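Local coordinates for lipoprotein (Colwellia psychrerythraea, PDB 3O0Y) that is of unknown function but is a putative lipoprotein of the DUF885 family, probably with a metallopeptidase-like fold, at residues Tyr349-Ile353 / Ala354-Glu358; Leu498-Glu501 / Leu502-Val506. All blocks are in the same frame, centred on the assembly; numbering follows the deposited sequence.

Interaction 1 of 2, residues Tyr349-Ile353 / Ala354-Glu358; sequences YEDSI and AGREE. With SO4 (sulfate ion), chain E.
The guanidinium of Arg356 presents its edge to Asp351, its plane 62° from that of the carboxylate, while the ring of Tyr349 has the carboxylate of Glu358 at its edge, the two planes nearly perpendicular (87°). In the first pair both terminal nitrogens reach one oxygen: Arg356 NH2, 2.9 Å from Asp351 OD1, meets the anti lone pair of that oxygen, whereas Arg356 NH1 reaches the same OD1 from above the carboxylate plane. Extended from CG to NE, the arginine runs back past Ser352 O to this salt bridge, and its NE donates to Leu421 O. In the second, Tyr349 CD1 stands 3.7 Å from Glu358 OE1, and a water joins that oxygen to Glu350 N; the tyrosine hydroxyl bonds Asp362. Ser352 is the N-cap of helix 353-373. With OG set between the backbone N and carbonyl carbon (chi1 61°), it accepts from Gly355 N at 3.0 Å from OG, and OG donates to Glu350 OE1. Gly355 CA also makes a CH...O contact with Glu350 O. Ile353 N, at the helix start, holds a sulfate, 2.9 Å from its O4. The cap occupies one first-turn N-H and the anion another, and the helix dipole would probably favour the sulfate there.

Interaction 2 of 2, residues Leu498-Glu501 / Leu502-Val506; sequences LQAE and LFRAV. With SO4 (sulfate ion), chain D.
Leu502, Glu501 and Ala500 bury the most surface in this turn-to-turn contact of helix 491-515. Leu502 sits over the preceding turn: its N donates to Leu498 O at 2.8 Å, and its CB rests 3.3 Å from the same Leu498 O. Glu501 joins the following turn through its backbone, Ala505 N donating to Glu501 O at 3.0 Å. Its side chain, extended beyond CG and with CG anti to the backbone N (chi1 -169°), carries OE2 to salt bridges with Lys557 and Arg315, which gives the buried carboxylate two cationic partners.

Ala500 offers its carbonyl to two donors of one residue. Arg504 N makes the helical bond at 3.3 Å from Ala500 O, and Arg504 NH1 reaches Ala500 O at 3.0 Å from the other face of the carbonyl plane. A bend at chi2 (110°) turns the chain of Arg504 back along the helix, with Arg504 CD 3.2 Å from Ala500 O. On the far branch, Arg504 NH2 donates to sulfate O1 at 2.7 Å, so the guanidinium is held at two points; Tyr556, Arg545 and Arg507 also bond this anion.

Around the helix, Leu498, Glu501 and Val506 pack on helix 302-326. Glu501 and Arg504 face helix 555-574, Phe503 and Val506 lie against helix 521-532, and Phe503 also touches helix 536-548.

How the interactions relate
Interactions 1 and 2 follow each other along the chain without touching: their centres are 27 Å apart and their nearest atoms about 13 Å. Interaction 1 is a surface feature at the start of helix 353-373, about 28 Å from the centre of the chain; interaction 2 lies deeper, about 18 Å from it, within helix 491-515. Each carries its own sulfate, probably from the crystallisation liquor, but the anions are held differently, by a backbone N-H at a helix start in 349-358 and by a group of side chains around 498-506. A Tris molecule, probably also from the crystallisation liquor, lies about 4 Å from the side chain of Leu498 and may mark a pocket beside interaction 2.

Interaction 1 of 2, residues Tyr349-Ile353 / Ala354-Glu358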
ATOM      1  N   TYR A 349      21.454  14.225   9.262  1.00  7.39           N
ATOM      2  CA  TYR A 349      20.956  15.559   9.360  1.00  8.81           C
ATOM      3  C   TYR A 349      20.839  15.975  10.803  1.00  9.17           C
ATOM      4  O   TYR A 349      20.586  15.132  11.700  1.00  9.09           O
ATOM      5  CB  TYR A 349      19.559  15.668   8.674  1.00  9.89           C
ATOM      6  CG  TYR A 349      19.519  15.363   7.206  1.00  7.52           C
ATOM      7  CD1 TYR A 349      19.956  16.302   6.296  1.00 10.44           C
ATOM      8  CD2 TYR A 349      19.125  14.123   6.744  1.00  7.13           C
ATOM      9  CE1 TYR A 349      19.924  16.032   4.944  1.00  9.36           C
ATOM     10  CE2 TYR A 349      19.061  13.827   5.374  1.00 10.64           C
ATOM     11  CZ  TYR A 349      19.499  14.796   4.494  1.00  8.48           C
ATOM     12  OH  TYR A 349      19.505  14.533   3.144  1.00 12.06           O
ATOM     13  N   GLU A 350      20.991  17.264  11.034  1.00 10.13           N
ATOM     14  CA  GLU A 350      20.900  17.797  12.380  1.00 11.55           C
ATOM     15  C   GLU A 350      19.464  17.611  12.901  1.00 11.48           C
ATOM     16  O   GLU A 350      18.490  17.769  12.135  1.00  8.45           O
ATOM     17  CB  GLU A 350      21.301  19.290  12.335  1.00 13.07           C
ATOM     18  CG  GLU A 350      21.155  20.010  13.638  1.00 20.31           C
ATOM     19  CD  GLU A 350      21.584  21.490  13.562  1.00 26.69           C
ATOM     20  OE1 GLU A 350      20.894  22.347  12.898  1.00 20.62           O
ATOM     21  OE2 GLU A 350      22.648  21.756  14.190  1.00 35.13           O
ATOM     22  N   ASP A 351      19.308  17.321  14.201  1.00 11.02           N
ATOM     23  CA  ASP A 351      17.951  17.237  14.736  1.00 11.85           C
ATOM     24  C   ASP A 351      17.445  18.656  15.110  1.00 12.62           C
ATOM     25  O   ASP A 351      17.621  19.136  16.252  1.00 12.78           O
ATOM     26  CB  ASP A 351      17.967  16.302  15.927  1.00 14.40           C
ATOM     27  CG  ASP A 351      16.620  16.185  16.614  1.00 18.02           C
ATOM     28  OD1 ASP A 351      15.559  16.576  16.085  1.00 15.93           O
ATOM     29  OD2 ASP A 351      16.656  15.747  17.779  1.00 23.83           O
ATOM     30  N   SER A 352      16.969  19.379  14.097  1.00 10.96           N
ATOM     31  CA  SER A 352      16.624  20.797  14.221  1.00 10.55           C
ATOM     32  C   SER A 352      15.703  21.120  13.081  1.00  9.77           C
ATOM     33  O   SER A 352      15.568  20.322  12.114  1.00  9.47           O
ATOM     34  CB  SER A 352      17.876  21.662  14.101  1.00 12.02           C
ATOM     35  OG  SER A 352      18.508  21.480  12.838  1.00  9.17           O
ATOM     36  N   ILE A 353      15.091  22.271  13.151  1.00  7.95           N
ATOM     37  CA  ILE A 353      14.355  22.804  11.997  1.00  7.72           C
ATOM     38  C   ILE A 353      15.225  22.881  10.702  1.00  6.86           C
ATOM     39  O   ILE A 353      14.753  22.489   9.617  1.00  6.53           O
ATOM     40  CB  ILE A 353      13.764  24.181  12.293  1.00  9.22           C
ATOM     41  CG1 ILE A 353      12.636  23.984  13.345  1.00 14.03           C
ATOM     42  CG2 ILE A 353      13.137  24.798  11.034  1.00  9.30           C
ATOM     43  CD1 ILE A 353      12.192  25.325  13.983  1.00 17.95           C
ATOM     44  N   ALA A 354      16.480  23.299  10.822  1.00  6.99           N
ATOM     45  CA  ALA A 354      17.329  23.464   9.639  1.00  7.86           C
ATOM     46  C   ALA A 354      17.672  22.086   9.072  1.00  7.31           C
ATOM     47  O   ALA A 354      17.814  21.911   7.858  1.00  5.93           O
ATOM     48  CB  ALA A 354      18.602  24.193   9.974  1.00  8.79           C
ATOM     49  N   GLY A 355      17.845  21.100   9.930  1.00  7.20           N
ATOM     50  CA  GLY A 355      18.244  19.773   9.440  1.00  7.45           C
ATOM     51  C   GLY A 355      17.066  19.169   8.668  1.00  6.44           C
ATOM     52  O   GLY A 355      17.228  18.483   7.655  1.00  6.81           O
ATOM     53  N   ARG A 356      15.853  19.331   9.196  1.00  6.99           N
ATOM     54  CA  ARG A 356      14.691  18.860   8.491  1.00  5.85           C
ATOM     55  C   ARG A 356      14.474  19.621   7.172  1.00  7.30           C
ATOM     56  O   ARG A 356      14.057  19.028   6.170  1.00  7.41           O
ATOM     57  CB  ARG A 356      13.475  18.825   9.408  1.00  6.82           C
ATOM     58  CG  ARG A 356      13.552  17.712  10.387  1.00  7.73           C
ATOM     59  CD  ARG A 356      12.488  17.852  11.501  1.00 11.37           C
ATOM     60  NE  ARG A 356      12.589  16.681  12.379  1.00 11.91           N
ATOM     61  CZ  ARG A 356      13.441  16.533  13.373  1.00 12.56           C
ATOM     62  NH1 ARG A 356      13.450  15.411  14.083  1.00 12.44           N
ATOM     63  NH2 ARG A 356      14.231  17.524  13.725  1.00 12.48           N
ATOM     64  N   GLU A 357      14.725  20.935   7.162  1.00  5.04           N
ATOM     65  CA  GLU A 357      14.703  21.669   5.918  1.00  6.57           C
ATOM     66  C   GLU A 357      15.695  21.184   4.887  1.00  4.69           C
ATOM     67  O   GLU A 357      15.390  21.172   3.647  1.00  7.23           O
ATOM     68  CB  GLU A 357      14.947  23.201   6.169  1.00  6.26           C
ATOM     69  CG  GLU A 357      13.763  23.903   6.859  1.00  7.77           C
ATOM     70  CD  GLU A 357      14.065  25.334   7.355  1.00 11.09           C
ATOM     71  OE1 GLU A 357      15.264  25.706   7.545  1.00 14.25           O
ATOM     72  OE2 GLU A 357      13.030  26.060   7.626  1.00 13.76           O
ATOM     73  N   GLU A 358      16.863  20.787   5.349  1.00  5.10           N
ATOM     74  CA  GLU A 358      17.897  20.249   4.472  1.00  6.48           C
ATOM     75  C   GLU A 358      17.432  18.937   3.864  1.00  4.74           C
ATOM     76  O   GLU A 358      17.561  18.709   2.665  1.00  6.15           O
ATOM     77  CB  GLU A 358      19.228  20.059   5.205  1.00  6.91           C
ATOM     78  CG  GLU A 358      20.368  19.718   4.191  1.00  9.93           C
ATOM     79  CD  GLU A 358      21.711  19.406   4.837  1.00 22.12           C
ATOM     80  OE1 GLU A 358      21.831  19.503   6.053  1.00 24.69           O
ATOM     81  OE2 GLU A 358      22.610  18.958   4.108  1.00 25.45           O
TER
HETATM   82  S   SO4 E 611      15.787  24.100  16.065  1.00 55.05           S
HETATM   83  O1  SO4 E 611      16.911  23.633  16.920  1.00 56.14           O
HETATM   84  O2  SO4 E 611      15.148  25.255  16.740  1.00 57.79           O
HETATM   85  O3  SO4 E 611      16.277  24.550  14.770  1.00 58.89           O
HETATM   86  O4  SO4 E 611      14.800  23.041  15.880  1.00 54.31           O
HETATM   87  O   HOH W   1      21.742  19.038   8.790  1.00 19.48           O

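Interaction 2 of 2, residues Leu498-Glu501 / Leu502-Val506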
ATOM      1  N   LEU A 498      21.189  -0.664  -2.281  1.00  4.48           N
ATOM      2  CA  LEU A 498      21.355  -2.122  -2.167  1.00  4.65           C
ATOM      3  C   LEU A 498      20.806  -2.603  -0.816  1.00  5.51           C
ATOM      4  O   LEU A 498      20.211  -3.683  -0.771  1.00  5.76           O
ATOM      5  CB  LEU A 498      22.817  -2.514  -2.362  1.00  4.55           C
ATOM      6  CG  LEU A 498      23.306  -2.308  -3.807  1.00  4.98           C
ATOM      7  CD1 LEU A 498      24.864  -2.319  -3.791  1.00  8.52           C
ATOM      8  CD2 LEU A 498      22.746  -3.415  -4.662  1.00  7.65           C
ATOM      9  N   GLN A 499      20.945  -1.809   0.271  1.00  6.36           N
ATOM     10  CA  GLN A 499      20.353  -2.144   1.544  1.00  7.15           C
ATOM     11  C   GLN A 499      18.838  -2.276   1.460  1.00  6.42           C
ATOM     12  O   GLN A 499      18.266  -3.199   2.050  1.00  6.44           O
ATOM     13  CB  GLN A 499      20.657  -1.115   2.581  1.00  6.81           C
ATOM     14  CG  GLN A 499      20.186  -1.457   3.953  1.00  8.66           C
ATOM     15  CD  GLN A 499      20.540  -0.345   4.958  1.00 14.73           C
ATOM     16  OE1 GLN A 499      20.481   0.859   4.612  1.00 17.94           O
ATOM     17  NE2 GLN A 499      20.840  -0.743   6.213  1.00 16.71           N
ATOM     18  N   ALA A 500      18.223  -1.389   0.727  1.00  4.86           N
ATOM     19  CA  ALA A 500      16.735  -1.394   0.521  1.00  6.65           C
ATOM     20  C   ALA A 500      16.353  -2.647  -0.311  1.00  6.50           C
ATOM     21  O   ALA A 500      15.345  -3.268  -0.057  1.00  7.71           O
ATOM     22  CB  ALA A 500      16.293  -0.103  -0.139  1.00  6.09           C
ATOM     23  N   GLU A 501      17.190  -3.041  -1.273  1.00  7.09           N
ATOM     24  CA  GLU A 501      16.927  -4.254  -2.082  1.00  7.35           C
ATOM     25  C   GLU A 501      17.036  -5.516  -1.216  1.00  7.23           C
ATOM     26  O   GLU A 501      16.180  -6.425  -1.250  1.00  8.44           O
ATOM     27  CB  GLU A 501      17.851  -4.303  -3.267  1.00  7.96           C
ATOM     28  CG  GLU A 501      17.413  -5.404  -4.251  1.00  9.36           C
ATOM     29  CD  GLU A 501      18.411  -5.688  -5.346  1.00  9.75           C
ATOM     30  OE1 GLU A 501      19.338  -4.862  -5.589  1.00 13.11           O
ATOM     31  OE2 GLU A 501      18.188  -6.712  -6.067  1.00 11.53           O
ATOM     32  N   LEU A 502      18.111  -5.516  -0.419  1.00  7.19           N
ATOM     33  CA  LEU A 502      18.385  -6.552   0.576  1.00  6.84           C
ATOM     34  C   LEU A 502      17.219  -6.674   1.520  1.00  7.77           C
ATOM     35  O   LEU A 502      16.773  -7.793   1.797  1.00  5.68           O
ATOM     36  CB  LEU A 502      19.665  -6.217   1.338  1.00  5.41           C
ATOM     37  CG  LEU A 502      19.997  -7.260   2.435  1.00  9.03           C
ATOM     38  CD1 LEU A 502      20.182  -8.699   1.927  1.00 10.91           C
ATOM     39  CD2 LEU A 502      21.296  -6.767   3.138  1.00  9.93           C
ATOM     40  N   PHE A 503      16.644  -5.541   1.939  1.00  5.99           N
ATOM     41  CA  PHE A 503      15.532  -5.569   2.883  1.00  7.77           C
ATOM     42  C   PHE A 503      14.358  -6.324   2.259  1.00  6.51           C
ATOM     43  O   PHE A 503      13.675  -7.090   2.940  1.00  7.20           O
ATOM     44  CB  PHE A 503      15.176  -4.115   3.240  1.00  6.45           C
ATOM     45  CG  PHE A 503      14.290  -3.994   4.422  1.00  8.12           C
ATOM     46  CD1 PHE A 503      14.835  -3.935   5.673  1.00 15.48           C
ATOM     47  CD2 PHE A 503      12.931  -3.984   4.280  1.00 13.79           C
ATOM     48  CE1 PHE A 503      14.005  -3.833   6.842  1.00 16.43           C
ATOM     49  CE2 PHE A 503      12.087  -3.885   5.425  1.00 15.65           C
ATOM     50  CZ  PHE A 503      12.637  -3.796   6.690  1.00 14.98           C
ATOM     51  N   ARG A 504      14.117  -6.093   0.981  1.00  6.70           N
ATOM     52  CA  ARG A 504      13.020  -6.717   0.312  1.00  6.79           C
ATOM     53  C   ARG A 504      13.275  -8.214   0.001  1.00  7.35           C
ATOM     54  O   ARG A 504      12.340  -8.996  -0.058  1.00  8.92           O
ATOM     55  CB  ARG A 504      12.593  -5.940  -0.910  1.00  8.26           C
ATOM     56  CG  ARG A 504      11.646  -4.827  -0.579  1.00 10.83           C
ATOM     57  CD  ARG A 504      12.222  -3.553  -0.730  1.00 22.72           C
ATOM     58  NE  ARG A 504      11.426  -2.447  -0.147  1.00 17.48           N
ATOM     59  CZ  ARG A 504      11.889  -1.622   0.738  1.00 22.71           C
ATOM     60  NH1 ARG A 504      13.120  -1.817   1.265  1.00 21.25           N
ATOM     61  NH2 ARG A 504      11.098  -0.643   1.174  1.00 30.74           N
ATOM     62  N   ALA A 505      14.525  -8.623  -0.136  1.00  6.45           N
ATOM     63  CA  ALA A 505      14.872 -10.034  -0.217  1.00  6.75           C
ATOM     64  C   ALA A 505      14.631 -10.697   1.142  1.00  6.99           C
ATOM     65  O   ALA A 505      14.043 -11.808   1.220  1.00  6.48           O
ATOM     66  CB  ALA A 505      16.321 -10.150  -0.692  1.00  7.57           C
ATOM     67  N   VAL A 506      15.053 -10.034   2.209  1.00  7.20           N
ATOM     68  CA  VAL A 506      14.750 -10.533   3.560  1.00  5.29           C
ATOM     69  C   VAL A 506      13.266 -10.763   3.760  1.00  6.71           C
ATOM     70  O   VAL A 506      12.863 -11.743   4.431  1.00  5.48           O
ATOM     71  CB  VAL A 506      15.373  -9.630   4.658  1.00  7.15           C
ATOM     72  CG1 VAL A 506      14.886  -9.989   6.070  1.00  6.90           C
ATOM     73  CG2 VAL A 506      16.927  -9.750   4.598  1.00  6.25           C
TER
HETATM   74  S   SO4 D 610       7.299  -0.356   1.754  1.00 22.32           S
HETATM   75  O1  SO4 D 610       8.450  -0.999   1.065  1.00 20.64           O
HETATM   76  O2  SO4 D 610       7.575   1.037   1.876  1.00 25.87           O
HETATM   77  O3  SO4 D 610       6.044  -0.442   0.966  1.00 24.42           O
HETATM   78  O4  SO4 D 610       6.980  -1.057   2.969  1.00 29.62           O